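Local coordinates for protein fimbrial subunit type 1 (Actinomyces oris, PDB 3UXF) that forms the shaft of type 1 fimbriae on the bacterial surface as their major, repeating pilin subunit, secreted and attached to the cell wall, at residues G61-A69 against W170-P178; T133-E142 against E153-M161. All blocks are in the same frame, centred on the assembly; numbering follows the deposited sequence.

Contact 1. Residues G61-A69 against W170-P178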
ATOM      1  N   GLY A  61     -20.028  -8.497 -18.562  1.00 43.49           N
ATOM      2  CA  GLY A  61     -19.153  -9.156 -19.526  1.00 37.58           C
ATOM      3  C   GLY A  61     -19.861  -9.476 -20.833  1.00 29.21           C
ATOM      4  O   GLY A  61     -20.537 -10.510 -20.945  1.00 29.96           O
ATOM      5  N   THR A  62     -19.670  -8.619 -21.838  1.00 24.34           N
ATOM      6  CA  THR A  62     -20.387  -8.760 -23.110  1.00 21.74           C
ATOM      7  C   THR A  62     -19.834  -9.813 -24.052  1.00 19.05           C
ATOM      8  O   THR A  62     -20.544 -10.249 -24.963  1.00 17.70           O
ATOM      9  CB  THR A  62     -20.427  -7.441 -23.917  1.00 19.96           C
ATOM     10  OG1 THR A  62     -19.115  -7.101 -24.390  1.00 22.34           O
ATOM     11  CG2 THR A  62     -20.974  -6.300 -23.070  1.00 28.01           C
ATOM     12  N   GLY A  63     -18.578 -10.215 -23.860  1.00 17.81           N
ATOM     13  CA  GLY A  63     -17.910 -11.101 -24.814  1.00 15.12           C
ATOM     14  C   GLY A  63     -17.242 -10.388 -25.977  1.00 13.87           C
ATOM     15  O   GLY A  63     -16.523 -11.008 -26.798  1.00 14.61           O
ATOM     16  N   ASN A  64     -17.448  -9.082 -26.035  1.00 14.64           N
ATOM     17  CA  ASN A  64     -16.852  -8.274 -27.103  1.00 19.01           C
ATOM     18  C   ASN A  64     -15.608  -7.568 -26.607  1.00 19.45           C
ATOM     19  O   ASN A  64     -15.528  -7.162 -25.448  1.00 21.43           O
ATOM     20  CB  ASN A  64     -17.841  -7.219 -27.588  1.00 17.82           C
ATOM     21  CG  ASN A  64     -19.132  -7.830 -28.131  1.00 19.20           C
ATOM     22  OD1 ASN A  64     -19.100  -8.859 -28.790  1.00 19.57           O
ATOM     23  ND2 ASN A  64     -20.264  -7.214 -27.817  1.00 20.03           N
ATOM     24  N   GLU A  65     -14.645  -7.367 -27.498  1.00 19.30           N
ATOM     25  CA  GLU A  65     -13.444  -6.628 -27.137  1.00 21.15           C
ATOM     26  C   GLU A  65     -13.821  -5.199 -26.745  1.00 25.70           C
ATOM     27  O   GLU A  65     -14.669  -4.579 -27.380  1.00 28.19           O
ATOM     28  CB  GLU A  65     -12.450  -6.614 -28.295  1.00 21.93           C
ATOM     29  CG  GLU A  65     -11.100  -6.020 -27.941  1.00 26.03           C
ATOM     30  CD  GLU A  65     -10.100  -6.136 -29.071  1.00 30.47           C
ATOM     31  OE1 GLU A  65     -10.460  -6.685 -30.130  1.00 28.93           O
ATOM     32  OE2 GLU A  65      -8.954  -5.679 -28.898  1.00 32.82           O
ATOM     33  N   ASP A  66     -13.188  -4.688 -25.694  1.00 23.06           N
ATOM     34  CA  ASP A  66     -13.452  -3.340 -25.198  1.00 31.39           C
ATOM     35  C   ASP A  66     -12.173  -2.506 -25.200  1.00 40.33           C
ATOM     36  O   ASP A  66     -11.449  -2.464 -24.209  1.00 40.11           O
ATOM     37  CB  ASP A  66     -14.030  -3.407 -23.783  1.00 36.11           C
ATOM     38  CG  ASP A  66     -14.573  -2.073 -23.308  1.00 43.38           C
ATOM     39  OD1 ASP A  66     -14.452  -1.079 -24.049  1.00 43.03           O
ATOM     40  OD2 ASP A  66     -15.123  -2.026 -22.189  1.00 42.26           O
ATOM     41  N   PRO A  67     -11.904  -1.847 -26.321  1.00 57.84           N
ATOM     42  CA  PRO A  67     -10.686  -1.049 -26.488  1.00 63.96           C
ATOM     43  C   PRO A  67     -10.584   0.135 -25.527  1.00 65.66           C
ATOM     44  O   PRO A  67     -10.454   1.270 -25.978  1.00 68.85           O
ATOM     45  CB  PRO A  67     -10.816  -0.536 -27.920  1.00 64.34           C
ATOM     46  CG  PRO A  67     -12.283  -0.385 -28.113  1.00 63.29           C
ATOM     47  CD  PRO A  67     -12.947  -1.465 -27.289  1.00 57.67           C
ATOM     48  N   GLN A  68     -10.631  -0.129 -24.226  1.00 75.68           N
ATOM     49  CA  GLN A  68     -10.516   0.929 -23.227  1.00 76.06           C
ATOM     50  C   GLN A  68     -11.860   1.289 -22.612  1.00 77.94           C
ATOM     51  O   GLN A  68     -12.550   2.181 -23.101  1.00 82.07           O
ATOM     52  CB  GLN A  68      -9.891   2.184 -23.842  1.00 81.46           C
ATOM     53  CG  GLN A  68     -10.881   3.062 -24.604  1.00 81.33           C
ATOM     54  CD  GLN A  68     -11.149   4.391 -23.917  1.00 80.10           C
ATOM     55  OE1 GLN A  68     -12.194   5.006 -24.121  1.00 78.93           O
ATOM     56  NE2 GLN A  68     -10.204   4.840 -23.100  1.00 70.44           N
ATOM     57  N   ALA A  69     -12.224   0.609 -21.530  1.00 57.15           N
ATOM     58  CA  ALA A  69     -11.428  -0.485 -20.981  1.00 54.30           C
ATOM     59  C   ALA A  69     -10.027  -0.100 -20.504  1.00 51.76           C
ATOM     60  O   ALA A  69      -9.041  -0.328 -21.202  1.00 50.61           O
ATOM     61  CB  ALA A  69     -11.348  -1.633 -21.980  1.00 50.10           C
ATOM     62  N   TRP A 170     -24.411 -14.649 -33.114  1.00 14.06           N
ATOM     63  CA  TRP A 170     -23.633 -15.531 -32.270  1.00 13.71           C
ATOM     64  C   TRP A 170     -22.201 -15.038 -32.434  1.00 14.10           C
ATOM     65  O   TRP A 170     -21.729 -14.871 -33.554  1.00 16.87           O
ATOM     66  CB  TRP A 170     -23.721 -16.977 -32.757  1.00 13.94           C
ATOM     67  CG  TRP A 170     -24.913 -17.752 -32.279  1.00 12.49           C
ATOM     68  CD1 TRP A 170     -25.935 -18.228 -33.044  1.00 14.57           C
ATOM     69  CD2 TRP A 170     -25.192 -18.169 -30.936  1.00 11.20           C
ATOM     70  NE1 TRP A 170     -26.839 -18.904 -32.263  1.00 13.89           N
ATOM     71  CE2 TRP A 170     -26.407 -18.882 -30.965  1.00 11.24           C
ATOM     72  CE3 TRP A 170     -24.539 -18.005 -29.713  1.00 11.37           C
ATOM     73  CZ2 TRP A 170     -26.979 -19.427 -29.821  1.00 11.40           C
ATOM     74  CZ3 TRP A 170     -25.110 -18.545 -28.579  1.00 11.56           C
ATOM     75  CH2 TRP A 170     -26.317 -19.249 -28.640  1.00 13.52           C
ATOM     76  N   ASN A 171     -21.513 -14.789 -31.327  1.00 12.53           N
ATOM     77  CA  ASN A 171     -20.132 -14.328 -31.388  1.00 13.80           C
ATOM     78  C   ASN A 171     -19.179 -15.480 -31.104  1.00 11.92           C
ATOM     79  O   ASN A 171     -19.155 -16.010 -29.999  1.00 11.60           O
ATOM     80  CB  ASN A 171     -19.907 -13.185 -30.398  1.00 13.00           C
ATOM     81  CG  ASN A 171     -18.451 -12.776 -30.297  1.00 13.55           C
ATOM     82  OD1 ASN A 171     -17.672 -12.980 -31.221  1.00 14.36           O
ATOM     83  ND2 ASN A 171     -18.081 -12.195 -29.164  1.00 15.74           N
ATOM     84  N   TYR A 172     -18.408 -15.876 -32.112  1.00 13.28           N
ATOM     85  CA  TYR A 172     -17.503 -17.013 -31.984  1.00 11.92           C
ATOM     86  C   TYR A 172     -16.086 -16.613 -31.576  1.00 12.63           C
ATOM     87  O   TYR A 172     -15.236 -17.466 -31.359  1.00 12.25           O
ATOM     88  CB  TYR A 172     -17.459 -17.813 -33.289  1.00 12.69           C
ATOM     89  CG  TYR A 172     -18.761 -18.492 -33.650  1.00 12.18           C
ATOM     90  CD1 TYR A 172     -18.989 -19.818 -33.319  1.00 12.34           C
ATOM     91  CD2 TYR A 172     -19.758 -17.809 -34.329  1.00 12.51           C
ATOM     92  CE1 TYR A 172     -20.172 -20.443 -33.648  1.00 13.54           C
ATOM     93  CE2 TYR A 172     -20.946 -18.431 -34.663  1.00 13.01           C
ATOM     94  CZ  TYR A 172     -21.146 -19.747 -34.320  1.00 15.94           C
ATOM     95  OH  TYR A 172     -22.323 -20.372 -34.647  1.00 13.84           O
ATOM     96  N   ASN A 173     -15.839 -15.313 -31.485  1.00 13.13           N
ATOM     97  CA  ASN A 173     -14.533 -14.806 -31.080  1.00 12.95           C
ATOM     98  C   ASN A 173     -14.724 -14.016 -29.802  1.00 12.41           C
ATOM     99  O   ASN A 173     -14.932 -12.807 -29.831  1.00 14.64           O
ATOM    100  CB  ASN A 173     -13.940 -13.938 -32.184  1.00 13.60           C
ATOM    101  CG  ASN A 173     -13.749 -14.701 -33.477  1.00 14.94           C
ATOM    102  OD1 ASN A 173     -14.453 -14.473 -34.455  1.00 24.23           O
ATOM    103  ND2 ASN A 173     -12.800 -15.623 -33.482  1.00 12.99           N
ATOM    104  N   VAL A 174     -14.725 -14.732 -28.688  1.00 12.69           N
ATOM    105  CA  VAL A 174     -15.069 -14.158 -27.404  1.00 14.32           C
ATOM    106  C   VAL A 174     -13.890 -13.533 -26.673  1.00 11.84           C
ATOM    107  O   VAL A 174     -12.799 -14.092 -26.635  1.00 13.19           O
ATOM    108  CB  VAL A 174     -15.744 -15.212 -26.505  1.00 13.83           C
ATOM    109  CG1 VAL A 174     -16.066 -14.629 -25.145  1.00 15.90           C
ATOM    110  CG2 VAL A 174     -16.999 -15.742 -27.176  1.00 14.90           C
ATOM    111  N   HIS A 175     -14.136 -12.363 -26.098  1.00 13.19           N
ATOM    112  CA  HIS A 175     -13.142 -11.657 -25.310  1.00 13.23           C
ATOM    113  C   HIS A 175     -13.653 -11.570 -23.887  1.00 12.71           C
ATOM    114  O   HIS A 175     -14.793 -11.185 -23.656  1.00 15.67           O
ATOM    115  CB  HIS A 175     -12.914 -10.254 -25.863  1.00 14.86           C
ATOM    116  CG  HIS A 175     -12.164 -10.234 -27.156  1.00 18.26           C
ATOM    117  ND1 HIS A 175     -10.846  -9.845 -27.243  1.00 20.07           N
ATOM    118  CD2 HIS A 175     -12.543 -10.564 -28.411  1.00 18.35           C
ATOM    119  CE1 HIS A 175     -10.446  -9.935 -28.498  1.00 20.76           C
ATOM    120  NE2 HIS A 175     -11.457 -10.370 -29.227  1.00 19.65           N
ATOM    121  N   VAL A 176     -12.811 -11.936 -22.930  1.00 14.76           N
ATOM    122  CA  VAL A 176     -13.206 -11.884 -21.533  1.00 13.85           C
ATOM    123  C   VAL A 176     -12.196 -11.105 -20.700  1.00 15.67           C
ATOM    124  O   VAL A 176     -10.992 -11.189 -20.923  1.00 15.20           O
ATOM    125  CB  VAL A 176     -13.405 -13.296 -20.943  1.00 14.73           C
ATOM    126  CG1 VAL A 176     -14.638 -13.949 -21.540  1.00 17.70           C
ATOM    127  CG2 VAL A 176     -12.178 -14.152 -21.187  1.00 19.42           C
ATOM    128  N   TYR A 177     -12.709 -10.338 -19.744  1.00 17.37           N
ATOM    129  CA  TYR A 177     -11.883  -9.555 -18.836  1.00 19.79           C
ATOM    130  C   TYR A 177     -12.155 -10.042 -17.422  1.00 17.65           C
ATOM    131  O   TYR A 177     -13.044  -9.537 -16.743  1.00 23.36           O
ATOM    132  CB  TYR A 177     -12.217  -8.067 -18.956  1.00 19.54           C
ATOM    133  CG  TYR A 177     -11.983  -7.496 -20.337  1.00 21.48           C
ATOM    134  CD1 TYR A 177     -10.859  -6.730 -20.611  1.00 20.39           C
ATOM    135  CD2 TYR A 177     -12.883  -7.727 -21.365  1.00 19.46           C
ATOM    136  CE1 TYR A 177     -10.641  -6.210 -21.869  1.00 23.93           C
ATOM    137  CE2 TYR A 177     -12.674  -7.211 -22.624  1.00 22.17           C
ATOM    138  CZ  TYR A 177     -11.553  -6.451 -22.872  1.00 25.38           C
ATOM    139  OH  TYR A 177     -11.340  -5.939 -24.128  1.00 26.06           O
ATOM    140  N   PRO A 178     -11.397 -11.044 -16.990  1.00 19.41           N
ATOM    141  CA  PRO A 178     -11.615 -11.662 -15.680  1.00 21.49           C
ATOM    142  C   PRO A 178     -11.407 -10.702 -14.516  1.00 23.93           C
ATOM    143  O   PRO A 178     -10.657  -9.735 -14.617  1.00 23.98           O
ATOM    144  CB  PRO A 178     -10.576 -12.785 -15.641  1.00 20.72           C
ATOM    145  CG  PRO A 178      -9.546 -12.395 -16.622  1.00 21.80           C
ATOM    146  CD  PRO A 178     -10.244 -11.629 -17.693  1.00 17.50           C
TER
HETATM  147  O   HOH W   1     -20.293 -11.071 -27.678  1.00 16.20           O
HETATM  148  O   HOH W   2     -16.360  -9.527 -22.162  1.00 26.69           O
HETATM  149  O   HOH W   3      -9.153  -4.497 -24.551  1.00 29.70           O
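G63 meets H175 at the heart of this contact, where a loop runs alongside one edge of a strand and is held by one backbone bond, one bond to a tyrosine hydroxyl, and waters. The peptide N-H of H175 reaches G63 O over 2.8 Å in a nearly straight bond (166° at the hydrogen), arriving from above the carbonyl plane. In return, the amide of G63 and the carbonyl of H175 share one water, which accepts from G63 N and donates to H175 O at 2.7 Å. G63 has a positive phi of 86°, where a side chain would collide with the preceding carbonyl.

At one flank a second water joins three groups: it donates to T62 O and N64 OD1 and accepts from N171 ND2. The other end of N171 is also engaged, since OD1 takes the N-H of N173 in an Asx turn, while T62 OG1 receives N64 N in an ST turn. At the opposite flank the hydroxyl of Y177 receives D66 N at 2.7 Å and has a water as its second partner. Between them E65 lies over the H175 imidazole, CB 3.7 Å from the ring centroid in a CH-pi contact, its carboxylate plane only 12° from that of the ring. Outside the two segments, H175 ND1 is bonded to H48 NE2 and N64 ND2 to N163 OD1.

The loop, which links strands 44-48 and 78-84, thus follows the edge of strand 170-176 beyond its short pairing with strand 161-162. Strand 44-48 pairs with the other edge, and V174 packs on strand 155-159 of the other sheet.

Contact 2. Residues T133-E142 against E153-M161. With CA (calcium ion), chain D.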
ATOM      1  N   THR A 133      -9.497 -24.280 -29.559  1.00 13.54           N
ATOM      2  CA  THR A 133     -10.853 -24.151 -29.051  1.00 13.05           C
ATOM      3  C   THR A 133     -11.846 -24.680 -30.063  1.00 13.65           C
ATOM      4  O   THR A 133     -11.588 -24.665 -31.276  1.00 13.71           O
ATOM      5  CB  THR A 133     -11.245 -22.672 -28.754  1.00 14.14           C
ATOM      6  OG1 THR A 133     -11.123 -21.857 -29.934  1.00 13.51           O
ATOM      7  CG2 THR A 133     -10.395 -22.089 -27.644  1.00 14.18           C
ATOM      8  N   GLU A 134     -12.977 -25.147 -29.561  1.00 14.63           N
ATOM      9  CA  GLU A 134     -14.064 -25.547 -30.442  1.00 15.32           C
ATOM     10  C   GLU A 134     -15.363 -25.040 -29.827  1.00 13.68           C
ATOM     11  O   GLU A 134     -15.358 -24.507 -28.712  1.00 14.21           O
ATOM     12  CB  GLU A 134     -14.090 -27.069 -30.617  1.00 17.11           C
ATOM     13  CG  GLU A 134     -14.282 -27.827 -29.339  1.00 21.29           C
ATOM     14  CD  GLU A 134     -14.089 -29.336 -29.507  1.00 27.84           C
ATOM     15  OE1 GLU A 134     -15.030 -30.004 -29.983  1.00 30.73           O
ATOM     16  OE2 GLU A 134     -13.005 -29.843 -29.142  1.00 32.47           O
ATOM     17  N   VAL A 135     -16.455 -25.154 -30.578  1.00 11.59           N
ATOM     18  CA  VAL A 135     -17.771 -24.819 -30.028  1.00 12.10           C
ATOM     19  C   VAL A 135     -18.014 -25.610 -28.761  1.00 12.12           C
ATOM     20  O   VAL A 135     -17.939 -26.862 -28.730  1.00 14.15           O
ATOM     21  CB  VAL A 135     -18.885 -25.084 -31.063  1.00 13.01           C
ATOM     22  CG1 VAL A 135     -20.254 -25.002 -30.431  1.00 11.97           C
ATOM     23  CG2 VAL A 135     -18.770 -24.042 -32.186  1.00 14.89           C
ATOM     24  N   GLY A 136     -18.310 -24.894 -27.684  1.00 11.77           N
ATOM     25  CA  GLY A 136     -18.563 -25.533 -26.410  1.00 12.79           C
ATOM     26  C   GLY A 136     -18.329 -24.610 -25.233  1.00 12.50           C
ATOM     27  O   GLY A 136     -18.054 -23.428 -25.406  1.00 12.69           O
ATOM     28  N   ALA A 137     -18.443 -25.159 -24.030  1.00 12.39           N
ATOM     29  CA  ALA A 137     -18.242 -24.385 -22.816  1.00 13.63           C
ATOM     30  C   ALA A 137     -16.898 -24.727 -22.186  1.00 13.31           C
ATOM     31  O   ALA A 137     -16.460 -25.871 -22.219  1.00 13.92           O
ATOM     32  CB  ALA A 137     -19.371 -24.631 -21.835  1.00 14.21           C
ATOM     33  N   TYR A 138     -16.246 -23.721 -21.616  1.00 13.63           N
ATOM     34  CA  TYR A 138     -14.938 -23.914 -21.010  1.00 13.03           C
ATOM     35  C   TYR A 138     -14.844 -23.320 -19.619  1.00 17.21           C
ATOM     36  O   TYR A 138     -15.372 -22.243 -19.352  1.00 16.28           O
ATOM     37  CB  TYR A 138     -13.852 -23.272 -21.875  1.00 11.95           C
ATOM     38  CG  TYR A 138     -13.602 -23.979 -23.180  1.00 11.78           C
ATOM     39  CD1 TYR A 138     -12.555 -24.873 -23.313  1.00 14.35           C
ATOM     40  CD2 TYR A 138     -14.412 -23.749 -24.280  1.00 13.31           C
ATOM     41  CE1 TYR A 138     -12.323 -25.523 -24.502  1.00 13.56           C
ATOM     42  CE2 TYR A 138     -14.188 -24.395 -25.472  1.00 13.20           C
ATOM     43  CZ  TYR A 138     -13.143 -25.280 -25.579  1.00 14.44           C
ATOM     44  OH  TYR A 138     -12.914 -25.925 -26.767  1.00 15.82           O
ATOM     45  N   LEU A 139     -14.142 -24.027 -18.746  1.00 14.08           N
ATOM     46  CA  LEU A 139     -13.825 -23.523 -17.427  1.00 15.40           C
ATOM     47  C   LEU A 139     -12.449 -22.894 -17.575  1.00 16.92           C
ATOM     48  O   LEU A 139     -11.509 -23.549 -18.013  1.00 16.29           O
ATOM     49  CB  LEU A 139     -13.788 -24.657 -16.408  1.00 16.43           C
ATOM     50  CG  LEU A 139     -13.528 -24.258 -14.957  1.00 24.14           C
ATOM     51  CD1 LEU A 139     -14.598 -23.301 -14.472  1.00 26.09           C
ATOM     52  CD2 LEU A 139     -13.477 -25.498 -14.078  1.00 31.24           C
ATOM     53  N   VAL A 140     -12.342 -21.618 -17.231  1.00 13.97           N
ATOM     54  CA  VAL A 140     -11.094 -20.882 -17.394  1.00 14.41           C
ATOM     55  C   VAL A 140     -10.485 -20.588 -16.040  1.00 13.48           C
ATOM     56  O   VAL A 140     -11.150 -20.001 -15.171  1.00 14.96           O
ATOM     57  CB  VAL A 140     -11.334 -19.571 -18.147  1.00 14.51           C
ATOM     58  CG1 VAL A 140      -9.999 -18.844 -18.431  1.00 14.62           C
ATOM     59  CG2 VAL A 140     -12.109 -19.851 -19.456  1.00 14.25           C
ATOM     60  N   SER A 141      -9.236 -20.976 -15.859  1.00 13.94           N
ATOM     61  CA  SER A 141      -8.583 -20.792 -14.568  1.00 15.13           C
ATOM     62  C   SER A 141      -7.173 -20.237 -14.738  1.00 15.15           C
ATOM     63  O   SER A 141      -6.411 -20.650 -15.621  1.00 14.70           O
ATOM     64  CB  SER A 141      -8.554 -22.130 -13.827  1.00 15.07           C
ATOM     65  OG  SER A 141      -7.934 -21.977 -12.552  1.00 21.22           O
ATOM     66  N   GLU A 142      -6.798 -19.298 -13.872  1.00 14.27           N
ATOM     67  CA  GLU A 142      -5.429 -18.822 -13.881  1.00 14.71           C
ATOM     68  C   GLU A 142      -4.543 -19.793 -13.118  1.00 16.06           C
ATOM     69  O   GLU A 142      -4.689 -19.951 -11.907  1.00 19.21           O
ATOM     70  CB  GLU A 142      -5.360 -17.433 -13.236  1.00 13.71           C
ATOM     71  CG  GLU A 142      -3.999 -16.789 -13.306  1.00 15.78           C
ATOM     72  CD  GLU A 142      -4.038 -15.330 -12.845  1.00 16.08           C
ATOM     73  OE1 GLU A 142      -5.007 -14.616 -13.168  1.00 16.54           O
ATOM     74  OE2 GLU A 142      -3.078 -14.888 -12.189  1.00 17.63           O
ATOM     75  N   GLU A 153     -10.401 -14.691 -10.801  1.00 19.13           N
ATOM     76  CA  GLU A 153     -11.368 -15.696 -10.371  1.00 19.30           C
ATOM     77  C   GLU A 153     -11.647 -16.645 -11.513  1.00 18.54           C
ATOM     78  O   GLU A 153     -11.708 -16.202 -12.641  1.00 17.96           O
ATOM     79  CB  GLU A 153     -12.680 -15.039  -9.991  1.00 23.80           C
ATOM     80  CG  GLU A 153     -12.562 -14.204  -8.721  1.00 31.43           C
ATOM     81  CD  GLU A 153     -13.913 -13.870  -8.096  1.00 46.73           C
ATOM     82  OE1 GLU A 153     -14.909 -13.673  -8.855  1.00 43.60           O
ATOM     83  OE2 GLU A 153     -13.965 -13.803  -6.838  1.00 47.96           O
ATOM     84  N   ASP A 154     -11.810 -17.920 -11.207  1.00 15.16           N
ATOM     85  CA  ASP A 154     -12.223 -18.897 -12.229  1.00 14.35           C
ATOM     86  C   ASP A 154     -13.573 -18.484 -12.808  1.00 17.13           C
ATOM     87  O   ASP A 154     -14.449 -17.924 -12.109  1.00 18.40           O
ATOM     88  CB  ASP A 154     -12.395 -20.300 -11.637  1.00 16.48           C
ATOM     89  CG  ASP A 154     -11.087 -20.958 -11.203  1.00 19.49           C
ATOM     90  OD1 ASP A 154      -9.987 -20.447 -11.475  1.00 20.84           O
ATOM     91  OD2 ASP A 154     -11.202 -22.054 -10.612  1.00 25.43           O
ATOM     92  N   PHE A 155     -13.801 -18.838 -14.072  1.00 15.02           N
ATOM     93  CA  PHE A 155     -15.066 -18.493 -14.676  1.00 16.37           C
ATOM     94  C   PHE A 155     -15.370 -19.446 -15.818  1.00 13.99           C
ATOM     95  O   PHE A 155     -14.484 -20.198 -16.255  1.00 15.59           O
ATOM     96  CB  PHE A 155     -15.074 -17.032 -15.132  1.00 19.12           C
ATOM     97  CG  PHE A 155     -14.095 -16.726 -16.231  1.00 18.29           C
ATOM     98  CD1 PHE A 155     -14.502 -16.735 -17.559  1.00 19.34           C
ATOM     99  CD2 PHE A 155     -12.774 -16.402 -15.939  1.00 16.81           C
ATOM    100  CE1 PHE A 155     -13.619 -16.455 -18.573  1.00 19.13           C
ATOM    101  CE2 PHE A 155     -11.887 -16.108 -16.942  1.00 17.96           C
ATOM    102  CZ  PHE A 155     -12.309 -16.138 -18.282  1.00 18.42           C
ATOM    103  N   VAL A 156     -16.633 -19.449 -16.237  1.00 15.85           N
ATOM    104  CA  VAL A 156     -17.085 -20.296 -17.331  1.00 16.25           C
ATOM    105  C   VAL A 156     -17.410 -19.401 -18.512  1.00 15.73           C
ATOM    106  O   VAL A 156     -18.039 -18.339 -18.343  1.00 16.72           O
ATOM    107  CB  VAL A 156     -18.326 -21.079 -16.923  1.00 16.61           C
ATOM    108  CG1 VAL A 156     -18.910 -21.844 -18.132  1.00 17.49           C
ATOM    109  CG2 VAL A 156     -17.990 -22.045 -15.809  1.00 20.60           C
ATOM    110  N   VAL A 157     -17.001 -19.821 -19.711  1.00 14.63           N
ATOM    111  CA  VAL A 157     -17.306 -19.074 -20.913  1.00 15.54           C
ATOM    112  C   VAL A 157     -17.884 -20.036 -21.949  1.00 12.76           C
ATOM    113  O   VAL A 157     -17.571 -21.235 -21.918  1.00 14.59           O
ATOM    114  CB  VAL A 157     -16.046 -18.386 -21.437  1.00 17.50           C
ATOM    115  CG1 VAL A 157     -15.012 -19.387 -21.927  1.00 14.47           C
ATOM    116  CG2 VAL A 157     -16.390 -17.341 -22.484  1.00 15.05           C
ATOM    117  N   THR A 158     -18.755 -19.542 -22.825  1.00 13.18           N
ATOM    118  CA  THR A 158     -19.224 -20.346 -23.939  1.00 12.22           C
ATOM    119  C   THR A 158     -18.665 -19.779 -25.248  1.00 12.25           C
ATOM    120  O   THR A 158     -18.569 -18.558 -25.402  1.00 11.92           O
ATOM    121  CB  THR A 158     -20.774 -20.398 -24.025  1.00 14.37           C
ATOM    122  OG1 THR A 158     -21.358 -19.100 -24.221  1.00 13.21           O
ATOM    123  CG2 THR A 158     -21.352 -20.958 -22.741  1.00 13.03           C
ATOM    124  N   LEU A 159     -18.319 -20.671 -26.168  1.00 12.62           N
ATOM    125  CA  LEU A 159     -17.998 -20.296 -27.545  1.00 11.90           C
ATOM    126  C   LEU A 159     -19.020 -21.005 -28.398  1.00 12.89           C
ATOM    127  O   LEU A 159     -19.016 -22.235 -28.460  1.00 12.58           O
ATOM    128  CB  LEU A 159     -16.647 -20.874 -27.920  1.00 13.38           C
ATOM    129  CG  LEU A 159     -15.341 -20.174 -27.518  1.00 22.94           C
ATOM    130  CD1 LEU A 159     -15.400 -18.918 -26.584  1.00 16.24           C
ATOM    131  CD2 LEU A 159     -14.156 -21.136 -27.268  1.00 13.02           C
ATOM    132  N   PRO A 160     -19.911 -20.263 -29.080  1.00 11.58           N
ATOM    133  CA  PRO A 160     -20.054 -18.803 -29.089  1.00 14.12           C
ATOM    134  C   PRO A 160     -20.858 -18.296 -27.901  1.00 12.84           C
ATOM    135  O   PRO A 160     -21.361 -19.082 -27.077  1.00 13.65           O
ATOM    136  CB  PRO A 160     -20.850 -18.553 -30.376  1.00 12.30           C
ATOM    137  CG  PRO A 160     -21.768 -19.791 -30.452  1.00 13.70           C
ATOM    138  CD  PRO A 160     -20.939 -20.931 -29.901  1.00 12.87           C
ATOM    139  N   MET A 161     -20.970 -16.969 -27.816  1.00 11.86           N
ATOM    140  CA  MET A 161     -21.866 -16.264 -26.919  1.00 11.78           C
ATOM    141  C   MET A 161     -22.838 -15.545 -27.801  1.00 12.56           C
ATOM    142  O   MET A 161     -22.485 -15.181 -28.921  1.00 14.95           O
ATOM    143  CB  MET A 161     -21.097 -15.163 -26.156  1.00 15.71           C
ATOM    144  CG  MET A 161     -20.331 -15.673 -24.974  1.00 17.44           C
ATOM    145  SD  MET A 161     -19.584 -14.246 -24.172  1.00 20.12           S
ATOM    146  CE  MET A 161     -21.056 -13.427 -23.590  1.00 21.53           C
TER
HETATM  147 CA    CA D   3     -11.470 -25.023 -33.610  1.00 14.39          CA
HETATM  148  O   HOH W   4      -9.624 -17.229 -14.852  1.00 21.68           O
HETATM  149  O   HOH W   5      -8.679 -18.246 -12.109  1.00 20.47           O
HETATM  150  O   HOH W   6     -13.297 -26.411 -34.441  1.00 21.96           O
HETATM  151  O   HOH W   7     -13.634 -23.867 -33.318  1.00 14.69           O
HETATM  152  O   HOH W   8     -10.307 -25.819 -35.571  1.00 23.72           O
HETATM  153  O   HOH W   9     -10.847 -27.156 -32.792  1.00 17.94           O
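V140 packs against both F155 and V157 at the apolar centre of this antiparallel hairpin, whose strands 136-142 and 155-159 run 154° apart in direction. The side chains of V140 and F155 lie alongside each other, and V140 CB sits over one face of the phenyl ring, 3.8 Å from its centroid and offset toward the rim. The ring folds back over its partner because F155 CG stands between its own backbone N and carbonyl carbon (chi1 65°). V140 CG2 meets V157 CG1 at 3.8 Å, and farther along the same face L159 CD2 touches both Y138 CE2, 3.7 Å away, and T133 CB. On the reverse face the meeting is slighter: L139 CD1 touches V156 CG2.

Six backbone hydrogen bonds join the strands in reciprocal pairs, G136 with L159, Y138 with V157 and V140 with F155, satisfying the main-chain polar groups buried between the two layers of side chains. G136 has a phi of 157°, a conformation in which a CB would press on the preceding carbonyl oxygen.

The polar edge lies at both ends. S141 OG donates to D154 OD1 at 2.8 Å, meeting the carboxylate from above its plane, and a water that accepts from E142 N also lies 2.6 Å from D154 OD1. At the other end the hydroxyl of Y138 accepts E134 N at 2.9 Å, next to T133, whose carbonyl oxygen binds calcium at 2.4 Å together with four waters and D130.

Strand 155-159 is outermost in its four-stranded sheet, with strand 78-84 on the far side of strand 136-144. Helix 91-99 packs on A137 and T158, while F155 and L159 face V176 and V174 of strand 170-176, as expected in a beta sandwich.

In the fold
The two contacts lie in one domain, contact 2 nested within the chain that contact 1 closes, their centres 12 Å apart. Both belong to the N-terminal D1 pilin domain. The chain passes directly from one to the other sheet through P160 and M161, where N171 N comes within 2.6 Å of M161 O in a probable hydrogen bond and W170 CE3 packs on P160 CG at 3.4 Å. The calcium ion bound by T133 belongs to contact 2; contact 1 takes no part in it, and the side chain of N173 comes only to about 9 Å from this same ion.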